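Local coordinates for protein mannan endo-1,4-beta-mannosidase (Mytilus edulis, PDB 2C0H) that hydrolyses internal beta-1,4-mannosidic linkages in mannans, galactomannans and glucomannans, cutting oligosaccharides of four or more mannose units, at residues Ser174-Phe179 and Leu246-Gly251; Tyr241-Leu246 and Ser254-Phe259; Gly171-Ser174 and Phe179-Arg182. The protein carries 3 engineered substitutions. All blocks are in the same frame, centred on the assembly; numbering follows the deposited sequence.

All three contacts lie on one flank of the TIM barrel, in connections between its parallel strands. Contact 3 comes first along the chain, tying together the base of the 174-179 bend within the long loop between strand 155-162 and helix 198-215. Contact 1, its centre about 11 Å from that of contact 3, lays the bend against the end of helix 243-250. Contact 2, centred about 11 Å from the centre of contact 1, joins the start of this helix to the loop before strand 260-263; the segments of contacts 1 and 2 alternate along the chain. The three thus connect a peripheral loop, through one short helix, to the barrel wall.

Contact 1: Ser174-Phe179 and Leu246-Gly251; sequences SSEPCF and LVKAGG
The loop backbone at Glu176 and Phe179 stands well off the last turn of helix 243-250, with 9.2 Å between Glu176 CA and Lys248 CA, and side chains fill the distance. The loop tightens into a 3-10 turn at 177-179, where Glu176 O accepts from Phe179 N and, on the opposite face of its carbonyl plane, from Ser174 OG; two donors thus fix this peptide. The helix ends at Gly251, whose positive phi (86°) turns the chain away while its N still bonds to Val247 O at 2.8 Å.

The Phe179 ring enters with its CZ corner first: CZ lies 3.8 Å from Lys248 CG and 4.0 Å from Ala249 CB, and the backbone N of Ala249 meets the ring at its edge, in plane. Cys178 SG lies above one face, nearer the ring's border than its centre. Lys248 runs at about a right angle to Phe179; CG is anti to its backbone N (chi1 -178°), and a bend at chi2 (75°) then carries the chain past the ring toward Glu176. There Glu176 OE1 rests 3.6 Å from Lys248 CE but 4.2 Å from Lys248 NZ, too far for a salt bridge, though the opposite charges probably still attract weakly. Replacing Phe179 with alanine would probably open a gap beside Lys248 CG and Ala249 CB and leave the lysine's aliphatic part free to shift. Cys245, one turn earlier on the helix, also touches the ring; its SG and Cys178 SG are 3.6 Å apart and form no disulfide in this structure.

The arrangement is loop-on-helix packing at the rim of a TIM barrel of glycosyl hydrolase family 5, where an extended strand-to-helix connection leans on the short helix of another connection.

Contact 2: Tyr241-Leu246 and Ser254-Phe259; sequences YSDHCL and SGTLSF. With SO4 (sulfate ion), chain B.
In the alpha-to-beta connection that leads from helix 243-250, capped at its start, into barrel strand 260-263, Asp243 and Leu246 of the helix pack against Thr256 and Leu257 of the following loop. Asp243 OD1 lies 3.3 Å from Thr256 CB and also touches its methyl CG2, while a salt bridge to Lys288 holds the same oxygen from outside. A water donates to Asp243 OD1 and to Tyr241 O and accepts from Leu257 N at 3.0 Å, linking both backbones where they share no direct hydrogen bond. Within this connection of the (beta/alpha)8 barrel, Gly255 centres an inverse gamma turn. Beneath the polar bridge, Leu246 CD1 meets Leu257 CG at 4.1 Å, the two side chains crossing at about a right angle, and Leu257 CD1 reaches Tyr241 CB at 3.8 Å. Tyr241 OH is hydrogen-bonded to Glu165 OE2, and the Tyr241 side chain lies about 7 Å from that of Glu163, the probable proton donor. Ser242 caps the helix: chi1 of 70° turns its OG back over the helix start, where it accepts from Cys245 N at 3.2 Å. A sulfate, probably from the crystallisation liquor, takes the amides of Asp243 and His244 at this N-terminus, with Lys287 as a further donor.

Contact 3: Gly171-Ser174 and Phe179-Arg182; sequences GESS and FDTR
Glu172 and Thr181 pair at the neck of a loop excursion, beside an Asx turn in which Asp180 OD2 accepts from Arg182 N at 3.1 Å. The two backbones run roughly antiparallel, though neither is a regular strand. The tight part is polar: Thr181 N gives a bond of 2.8 Å to Glu172 O, lying in the carbonyl plane, and Thr181 OG1 accepts from Glu172 N at 2.9 Å. That hydroxyl, also bonded to Lys169 O, sits between its own backbone N and carbonyl carbon (chi1 60°), which turns it to the facing amide. Asp180 OD1 is met by Ser174 N at 3.1 Å from above the carboxylate plane.

The solvent side is looser. Glu172, bent at chi2, takes its carboxylate off from Thr181, and Ser173 OG reaches Arg182 CD at 3.4 Å without a hydrogen bond to the guanidinium. Arg182, bent at chi3 (-68°), folds back to Asp180: NE forms a salt bridge with OD2 at 3.3 Å, while its NE and NH2 bonds to OD1 are weak. By contrast, the tight pairing ends with Gly171 N, hydrogen-bonded to Thr181 O at 2.9 Å from 68° out of the carbonyl plane.

Contact 1: Ser174-Phe179 and Leu246-Gly251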
# COMPACT_ATOMS: atom_id res chain seq x y z
N SER A 174 -25.10 10.88 -2.42
CA SER A 174 -25.32 9.81 -3.39
C SER A 174 -26.47 8.91 -2.95
O SER A 174 -26.69 8.71 -1.76
CB SER A 174 -24.05 8.96 -3.56
OG SER A 174 -24.27 7.86 -4.42
N SER A 175 -27.18 8.36 -3.93
CA SER A 175 -28.19 7.32 -3.69
C SER A 175 -27.56 5.98 -3.31
O SER A 175 -28.21 5.15 -2.66
CB SER A 175 -29.07 7.14 -4.93
OG SER A 175 -29.75 8.34 -5.25
N GLU A 176 -26.31 5.77 -3.73
CA GLU A 176 -25.51 4.63 -3.28
C GLU A 176 -24.72 5.09 -2.06
O GLU A 176 -23.86 5.96 -2.18
CB GLU A 176 -24.55 4.17 -4.39
CG GLU A 176 -23.60 3.03 -3.98
CD GLU A 176 -24.33 1.74 -3.64
OE1 GLU A 176 -25.19 1.32 -4.44
OE2 GLU A 176 -24.03 1.13 -2.59
N PRO A 177 -25.03 4.53 -0.88
CA PRO A 177 -24.35 4.95 0.35
C PRO A 177 -22.83 4.96 0.31
O PRO A 177 -22.22 5.88 0.85
CB PRO A 177 -24.86 3.94 1.39
CG PRO A 177 -26.16 3.52 0.90
CD PRO A 177 -26.04 3.49 -0.60
N CYS A 178 -22.21 3.96 -0.31
CA CYS A 178 -20.74 3.87 -0.29
C CYS A 178 -20.06 4.93 -1.15
O CYS A 178 -18.86 5.17 -0.98
CB CYS A 178 -20.26 2.46 -0.66
SG CYS A 178 -20.78 1.87 -2.29
N PHE A 179 -20.80 5.57 -2.06
CA PHE A 179 -20.25 6.70 -2.85
C PHE A 179 -20.53 8.07 -2.22
O PHE A 179 -20.07 9.08 -2.74
CB PHE A 179 -20.79 6.71 -4.28
CG PHE A 179 -20.49 5.45 -5.07
CD1 PHE A 179 -19.34 4.71 -4.84
CD2 PHE A 179 -21.35 5.05 -6.07
CE1 PHE A 179 -19.08 3.56 -5.58
CE2 PHE A 179 -21.09 3.91 -6.82
CZ PHE A 179 -19.96 3.17 -6.57
N LEU A 246 -16.27 -1.58 -4.62
CA LEU A 246 -15.37 -1.66 -5.77
C LEU A 246 -16.03 -2.29 -6.98
O LEU A 246 -15.82 -1.85 -8.12
CB LEU A 246 -14.08 -2.42 -5.45
CG LEU A 246 -13.16 -1.75 -4.43
CD1 LEU A 246 -11.95 -2.61 -4.21
CD2 LEU A 246 -12.74 -0.35 -4.87
N VAL A 247 -16.83 -3.32 -6.75
CA VAL A 247 -17.51 -3.99 -7.86
C VAL A 247 -18.62 -3.10 -8.40
O VAL A 247 -18.83 -3.04 -9.63
CB VAL A 247 -17.98 -5.41 -7.47
CG1 VAL A 247 -18.71 -6.08 -8.63
CG2 VAL A 247 -16.81 -6.25 -7.06
N LYS A 248 -19.33 -2.37 -7.53
CA LYS A 248 -20.33 -1.40 -8.00
C LYS A 248 -19.66 -0.29 -8.82
O LYS A 248 -20.20 0.15 -9.84
CB LYS A 248 -21.11 -0.80 -6.81
CG LYS A 248 -22.21 0.18 -7.19
CD LYS A 248 -23.44 -0.51 -7.75
CE LYS A 248 -24.61 0.47 -7.89
NZ LYS A 248 -25.89 -0.17 -8.33
N ALA A 249 -18.47 0.13 -8.40
CA ALA A 249 -17.75 1.21 -9.09
C ALA A 249 -17.20 0.84 -10.47
O ALA A 249 -17.32 1.64 -11.40
CB ALA A 249 -16.61 1.71 -8.21
N GLY A 250 -16.57 -0.33 -10.59
CA GLY A 250 -15.84 -0.72 -11.81
C GLY A 250 -16.39 -1.92 -12.57
O GLY A 250 -16.03 -2.15 -13.72
N GLY A 251 -17.20 -2.74 -11.91
CA GLY A 251 -17.84 -3.87 -12.59
C GLY A 251 -17.07 -5.17 -12.68
O GLY A 251 -17.62 -6.16 -13.19

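Contact 2: Tyr241-Leu246 and Ser254-Phe259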
# COMPACT_ATOMS: atom_id res chain seq x y z
N TYR A 241 -13.49 0.84 -0.08
CA TYR A 241 -12.69 -0.27 -0.64
C TYR A 241 -13.26 -1.65 -0.40
O TYR A 241 -12.57 -2.63 -0.64
CB TYR A 241 -11.25 -0.17 -0.13
CG TYR A 241 -10.71 1.22 -0.33
CD1 TYR A 241 -10.47 1.70 -1.61
CD2 TYR A 241 -10.48 2.06 0.74
CE1 TYR A 241 -10.00 2.99 -1.80
CE2 TYR A 241 -10.01 3.34 0.56
CZ TYR A 241 -9.77 3.80 -0.71
OH TYR A 241 -9.29 5.09 -0.89
N SER A 242 -14.51 -1.73 0.06
CA SER A 242 -15.17 -3.02 0.28
C SER A 242 -15.41 -3.67 -1.07
O SER A 242 -15.46 -2.98 -2.07
CB SER A 242 -16.49 -2.86 1.03
OG SER A 242 -17.51 -2.24 0.24
N ASP A 243 -15.58 -4.99 -1.08
CA ASP A 243 -15.89 -5.72 -2.32
C ASP A 243 -17.11 -5.11 -3.00
O ASP A 243 -17.10 -4.86 -4.21
CB ASP A 243 -16.17 -7.20 -2.03
CG ASP A 243 -14.95 -7.96 -1.52
OD1 ASP A 243 -13.85 -7.38 -1.41
OD2 ASP A 243 -15.10 -9.16 -1.22
N HIS A 244 -18.17 -4.87 -2.22
CA HIS A 244 -19.42 -4.30 -2.74
C HIS A 244 -19.21 -2.95 -3.45
O HIS A 244 -19.71 -2.75 -4.56
CB HIS A 244 -20.48 -4.14 -1.64
CG HIS A 244 -21.79 -3.64 -2.15
ND1 HIS A 244 -22.73 -4.47 -2.72
CD2 HIS A 244 -22.31 -2.39 -2.21
CE1 HIS A 244 -23.78 -3.76 -3.09
NE2 HIS A 244 -23.54 -2.49 -2.79
N CYS A 245 -18.48 -2.05 -2.81
CA CYS A 245 -18.22 -0.74 -3.38
C CYS A 245 -17.36 -0.81 -4.65
O CYS A 245 -17.67 -0.16 -5.65
CB CYS A 245 -17.53 0.16 -2.35
SG CYS A 245 -17.26 1.85 -2.90
N LEU A 246 -16.27 -1.58 -4.62
CA LEU A 246 -15.37 -1.66 -5.77
C LEU A 246 -16.03 -2.29 -6.98
O LEU A 246 -15.82 -1.85 -8.12
CB LEU A 246 -14.08 -2.42 -5.45
CG LEU A 246 -13.16 -1.75 -4.43
CD1 LEU A 246 -11.95 -2.61 -4.21
CD2 LEU A 246 -12.74 -0.35 -4.87
N SER A 254 -13.68 -9.91 -9.90
CA SER A 254 -12.42 -10.36 -9.31
C SER A 254 -11.59 -9.21 -8.75
O SER A 254 -10.54 -9.45 -8.16
CB SER A 254 -11.57 -11.09 -10.35
OG SER A 254 -11.26 -10.24 -11.43
N GLY A 255 -12.06 -7.98 -8.95
CA GLY A 255 -11.27 -6.79 -8.63
C GLY A 255 -11.45 -6.33 -7.21
O GLY A 255 -11.89 -5.22 -6.96
N THR A 256 -11.09 -7.21 -6.28
CA THR A 256 -11.24 -6.96 -4.85
C THR A 256 -9.87 -7.00 -4.18
O THR A 256 -8.93 -7.60 -4.71
CB THR A 256 -12.16 -8.02 -4.22
OG1 THR A 256 -11.66 -9.33 -4.53
CG2 THR A 256 -13.60 -7.87 -4.75
N LEU A 257 -9.75 -6.35 -3.03
CA LEU A 257 -8.48 -6.31 -2.32
C LEU A 257 -8.29 -7.57 -1.49
O LEU A 257 -9.27 -8.22 -1.10
CB LEU A 257 -8.41 -5.08 -1.41
CG LEU A 257 -8.63 -3.71 -2.06
CD1 LEU A 257 -8.42 -2.62 -1.00
CD2 LEU A 257 -7.72 -3.50 -3.25
N SER A 258 -7.03 -7.89 -1.20
CA SER A 258 -6.65 -9.00 -0.33
C SER A 258 -6.70 -8.58 1.12
O SER A 258 -7.17 -9.32 1.97
CB SER A 258 -5.23 -9.45 -0.65
OG SER A 258 -5.07 -9.75 -2.04
N PHE A 259 -6.16 -7.39 1.40
CA PHE A 259 -6.18 -6.82 2.73
C PHE A 259 -6.27 -5.30 2.65
O PHE A 259 -6.07 -4.71 1.59
CB PHE A 259 -5.01 -7.31 3.62
CG PHE A 259 -3.63 -6.95 3.13
CD1 PHE A 259 -3.07 -5.72 3.44
CD2 PHE A 259 -2.85 -7.87 2.43
CE1 PHE A 259 -1.79 -5.38 3.01
CE2 PHE A 259 -1.56 -7.56 2.01
CZ PHE A 259 -1.04 -6.30 2.30
S SO4 B . -17.90 -6.66 1.52
O1 SO4 B . -16.46 -6.49 1.35
O2 SO4 B . -18.60 -6.05 0.39
O3 SO4 B . -18.39 -6.02 2.74
O4 SO4 B . -18.23 -8.09 1.56
O HOH W 1 -12.24 -5.20 -1.82

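Contact 3: Gly171-Ser174 and Phe179-Arg182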
# COMPACT_ATOMS: atom_id res chain seq x y z
N GLY A 171 -18.12 15.88 0.53
CA GLY A 171 -19.39 16.57 0.69
C GLY A 171 -20.46 16.23 -0.33
O GLY A 171 -21.48 16.92 -0.41
N GLU A 172 -20.25 15.16 -1.08
CA GLU A 172 -21.17 14.79 -2.16
C GLU A 172 -22.21 13.80 -1.67
O GLU A 172 -21.88 12.80 -1.05
CB GLU A 172 -20.41 14.20 -3.35
CG GLU A 172 -19.45 15.17 -4.02
CD GLU A 172 -19.62 15.21 -5.54
OE1 GLU A 172 -20.02 16.28 -6.06
OE2 GLU A 172 -19.37 14.19 -6.22
N SER A 173 -23.48 14.08 -1.97
CA SER A 173 -24.57 13.15 -1.70
C SER A 173 -24.62 12.07 -2.79
O SER A 173 -24.24 12.32 -3.92
CB SER A 173 -25.91 13.89 -1.66
OG SER A 173 -25.94 14.77 -0.56
N SER A 174 -25.10 10.88 -2.42
CA SER A 174 -25.32 9.81 -3.39
C SER A 174 -26.47 8.91 -2.95
O SER A 174 -26.69 8.71 -1.76
CB SER A 174 -24.05 8.96 -3.56
OG SER A 174 -24.27 7.86 -4.42
N PHE A 179 -20.80 5.57 -2.06
CA PHE A 179 -20.25 6.70 -2.85
C PHE A 179 -20.53 8.07 -2.22
O PHE A 179 -20.07 9.08 -2.74
CB PHE A 179 -20.79 6.71 -4.28
CG PHE A 179 -20.49 5.45 -5.07
CD1 PHE A 179 -19.34 4.71 -4.84
CD2 PHE A 179 -21.35 5.05 -6.07
CE1 PHE A 179 -19.08 3.56 -5.58
CE2 PHE A 179 -21.09 3.91 -6.82
CZ PHE A 179 -19.96 3.17 -6.57
N ASP A 180 -21.29 8.10 -1.13
CA ASP A 180 -21.65 9.34 -0.45
C ASP A 180 -20.42 9.81 0.34
O ASP A 180 -19.85 9.03 1.10
CB ASP A 180 -22.85 9.09 0.49
CG ASP A 180 -23.48 10.37 1.02
OD1 ASP A 180 -24.63 10.68 0.64
OD2 ASP A 180 -22.84 11.05 1.85
N THR A 181 -20.01 11.06 0.16
CA THR A 181 -18.82 11.57 0.86
C THR A 181 -19.14 12.72 1.82
O THR A 181 -18.23 13.47 2.19
CB THR A 181 -17.72 12.00 -0.14
OG1 THR A 181 -18.20 13.05 -0.99
CG2 THR A 181 -17.27 10.83 -1.00
N ARG A 182 -20.39 12.84 2.25
CA ARG A 182 -20.78 13.90 3.20
C ARG A 182 -20.03 13.77 4.52
O ARG A 182 -19.69 14.77 5.15
CB ARG A 182 -22.29 13.95 3.44
CG ARG A 182 -23.05 14.54 2.27
CD ARG A 182 -24.53 14.62 2.53
NE ARG A 182 -25.15 13.29 2.60
CZ ARG A 182 -25.54 12.68 3.72
NH1 ARG A 182 -25.39 13.25 4.92
NH2 ARG A 182 -26.09 11.48 3.64